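Local coordinates for protein superoxide dismutase (Leishmania major, PDB 4F2N) that catalyses the dismutation of superoxide radicals to molecular oxygen and hydrogen peroxide at a bound iron ion, at residues B[155-160]-B[168-173]. Numbering follows the deposited sequence.
Sequences GWTWLC and LLIDST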
loop_
_atom_site.group_PDB
_atom_site.type_symbol
_atom_site.label_atom_id
_atom_site.label_comp_id
_atom_site.label_asym_id
_atom_site.label_seq_id
_atom_site.Cartn_x
_atom_site.Cartn_y
_atom_site.Cartn_z
ATOM N N GLY B 155 -2.685 3.000 3.669
ATOM C CA GLY B 155 -3.931 3.625 4.163
ATOM C C GLY B 155 -3.672 4.895 4.934
ATOM O O GLY B 155 -2.639 5.541 4.746
ATOM N N TRP B 156 -4.585 5.186 5.853
ATOM C CA TRP B 156 -4.660 6.453 6.575
ATOM C C TRP B 156 -5.023 6.169 8.007
ATOM O O TRP B 156 -5.832 5.243 8.303
ATOM C CB TRP B 156 -5.762 7.352 5.934
ATOM C CG TRP B 156 -5.472 7.678 4.488
ATOM C CD1 TRP B 156 -5.785 6.907 3.358
ATOM C CD2 TRP B 156 -4.803 8.882 3.962
ATOM N NE1 TRP B 156 -5.355 7.527 2.207
ATOM C CE2 TRP B 156 -4.733 8.708 2.507
ATOM C CE3 TRP B 156 -4.262 10.035 4.538
ATOM C CZ2 TRP B 156 -4.184 9.659 1.685
ATOM C CZ3 TRP B 156 -3.677 11.007 3.684
ATOM C CH2 TRP B 156 -3.644 10.819 2.298
ATOM N N THR B 157 -4.470 6.971 8.901
ATOM C CA THR B 157 -4.859 6.939 10.301
ATOM C C THR B 157 -5.460 8.315 10.656
ATOM O O THR B 157 -4.905 9.367 10.291
ATOM C CB THR B 157 -3.649 6.626 11.193
ATOM O OG1 THR B 157 -3.161 5.337 10.818
ATOM C CG2 THR B 157 -4.045 6.575 12.672
ATOM N N TRP B 158 -6.562 8.288 11.390
ATOM C CA TRP B 158 -7.405 9.470 11.560
ATOM C C TRP B 158 -7.698 9.734 12.992
ATOM O O TRP B 158 -7.869 8.798 13.785
ATOM C CB TRP B 158 -8.768 9.179 10.920
ATOM C CG TRP B 158 -8.711 8.835 9.455
ATOM C CD1 TRP B 158 -8.574 7.565 8.874
ATOM C CD2 TRP B 158 -8.833 9.762 8.322
ATOM N NE1 TRP B 158 -8.583 7.657 7.511
ATOM C CE2 TRP B 158 -8.723 8.935 7.105
ATOM C CE3 TRP B 158 -9.008 11.150 8.197
ATOM C CZ2 TRP B 158 -8.801 9.483 5.819
ATOM C CZ3 TRP B 158 -9.068 11.706 6.895
ATOM C CH2 TRP B 158 -8.984 10.873 5.728
ATOM N N LEU B 159 -7.822 11.008 13.329
ATOM C CA LEU B 159 -8.524 11.429 14.557
ATOM C C LEU B 159 -9.843 12.049 14.104
ATOM O O LEU B 159 -9.853 12.986 13.296
ATOM C CB LEU B 159 -7.686 12.452 15.353
ATOM C CG LEU B 159 -8.291 13.023 16.655
ATOM C CD1 LEU B 159 -8.493 11.935 17.701
ATOM C CD2 LEU B 159 -7.345 14.094 17.199
ATOM N N CYS B 160 -10.945 11.504 14.593
ATOM C CA CYS B 160 -12.278 11.957 14.216
ATOM C C CYS B 160 -13.132 12.330 15.409
ATOM O O CYS B 160 -12.925 11.845 16.541
ATOM C CB CYS B 160 -13.045 10.894 13.407
ATOM S SG CYS B 160 -12.265 10.368 11.869
ATOM N N LEU B 168 -14.039 11.755 20.668
ATOM C CA LEU B 168 -12.912 11.757 19.741
ATOM C C LEU B 168 -12.424 10.319 19.581
ATOM O O LEU B 168 -12.317 9.576 20.575
ATOM C CB LEU B 168 -11.777 12.625 20.283
ATOM C CG LEU B 168 -11.911 14.138 20.118
ATOM C CD1 LEU B 168 -10.865 14.799 20.988
ATOM C CD2 LEU B 168 -11.733 14.512 18.655
ATOM N N LEU B 169 -12.126 9.918 18.346
ATOM C CA LEU B 169 -11.804 8.529 18.075
ATOM C C LEU B 169 -10.631 8.428 17.114
ATOM O O LEU B 169 -10.545 9.208 16.162
ATOM C CB LEU B 169 -13.015 7.804 17.430
ATOM C CG LEU B 169 -14.398 7.686 18.095
ATOM C CD1 LEU B 169 -15.463 7.255 17.088
ATOM C CD2 LEU B 169 -14.395 6.716 19.269
ATOM N N ILE B 170 -9.760 7.448 17.355
ATOM C CA ILE B 170 -8.742 7.048 16.381
ATOM C C ILE B 170 -9.282 5.930 15.517
ATOM O O ILE B 170 -9.726 4.904 16.027
ATOM C CB ILE B 170 -7.434 6.617 17.089
ATOM C CG1 ILE B 170 -6.942 7.768 17.957
ATOM C CG2 ILE B 170 -6.363 6.181 16.073
ATOM C CD1 ILE B 170 -5.748 7.417 18.846
ATOM N N ASP B 171 -9.201 6.120 14.200
ATOM C CA ASP B 171 -9.695 5.160 13.235
ATOM C C ASP B 171 -8.621 4.989 12.156
ATOM O O ASP B 171 -7.995 5.961 11.785
ATOM C CB ASP B 171 -10.960 5.749 12.609
ATOM C CG ASP B 171 -11.767 4.741 11.846
ATOM O OD1 ASP B 171 -11.947 3.609 12.366
ATOM O OD2 ASP B 171 -12.253 5.084 10.731
ATOM N N SER B 172 -8.402 3.768 11.683
ATOM C CA SER B 172 -7.502 3.511 10.552
ATOM C C SER B 172 -8.330 3.041 9.390
ATOM O O SER B 172 -9.289 2.274 9.579
ATOM C CB SER B 172 -6.500 2.432 10.931
ATOM O OG SER B 172 -5.496 3.016 11.734
ATOM N N THR B 173 -7.988 3.488 8.181
ATOM C CA THR B 173 -8.643 2.963 6.995
ATOM C C THR B 173 -7.582 2.344 6.055
ATOM O O THR B 173 -6.386 2.653 6.162
ATOM C CB THR B 173 -9.432 4.048 6.236
ATOM O OG1 THR B 173 -8.549 5.154 5.924
ATOM C CG2 THR B 173 -10.662 4.565 7.083
#
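Trp-158 reaches diagonally across to Thr-173, two residues beyond its paired partner Asp-171 on the same face of the sheet, and its indole NE1 donates a nearly straight hydrogen bond of 3.0 Å to Thr-173 OG1 (169° at the hydrogen). The hydroxyl lies at the ring's edge, only 5° out of its plane. With chi1 of 55°, Thr-173 tucks OG1 between its own backbone N and carbonyl carbon, which brings it 3.5 Å from Trp-156 CB; the indole N-H and the carbonyl of Gly-177, which takes the hydroxyl proton, together fix its rotation. Asp-171 O lies in the plane of the same indole, 3.4 Å from Trp-158 CD1, and accepts the hydrogen bond of the Trp-158 backbone N at 2.8 Å.

The backbones carrying these side chains pair in regular antiparallel fashion, with Trp-156, Trp-158 and Cys-160 in hydrogen-bonded pairs with Thr-173, Asp-171 and Leu-169. The other face bears Leu-159, Ile-170, Thr-157 and Ser-172, the last two sharing a weak OG1–OG hydrogen bond of 3.4 Å. At the end of the pairing Leu-159 CD1 packs 4.2 Å from Leu-168 CB.

Trp-156 sends its ring away from strand 168-173 to the iron site, where it meets the metal ligand His-108 edge-to-face and hydrogen-bonds Gln-104. The hairpin supplies two of the three strands of the C-terminal domain's antiparallel sheet: strand 155-161 is central, strand 185-191 flanks its other edge, and helices 124-134 and 137-149 pack on the face bearing Leu-159 and Ile-170.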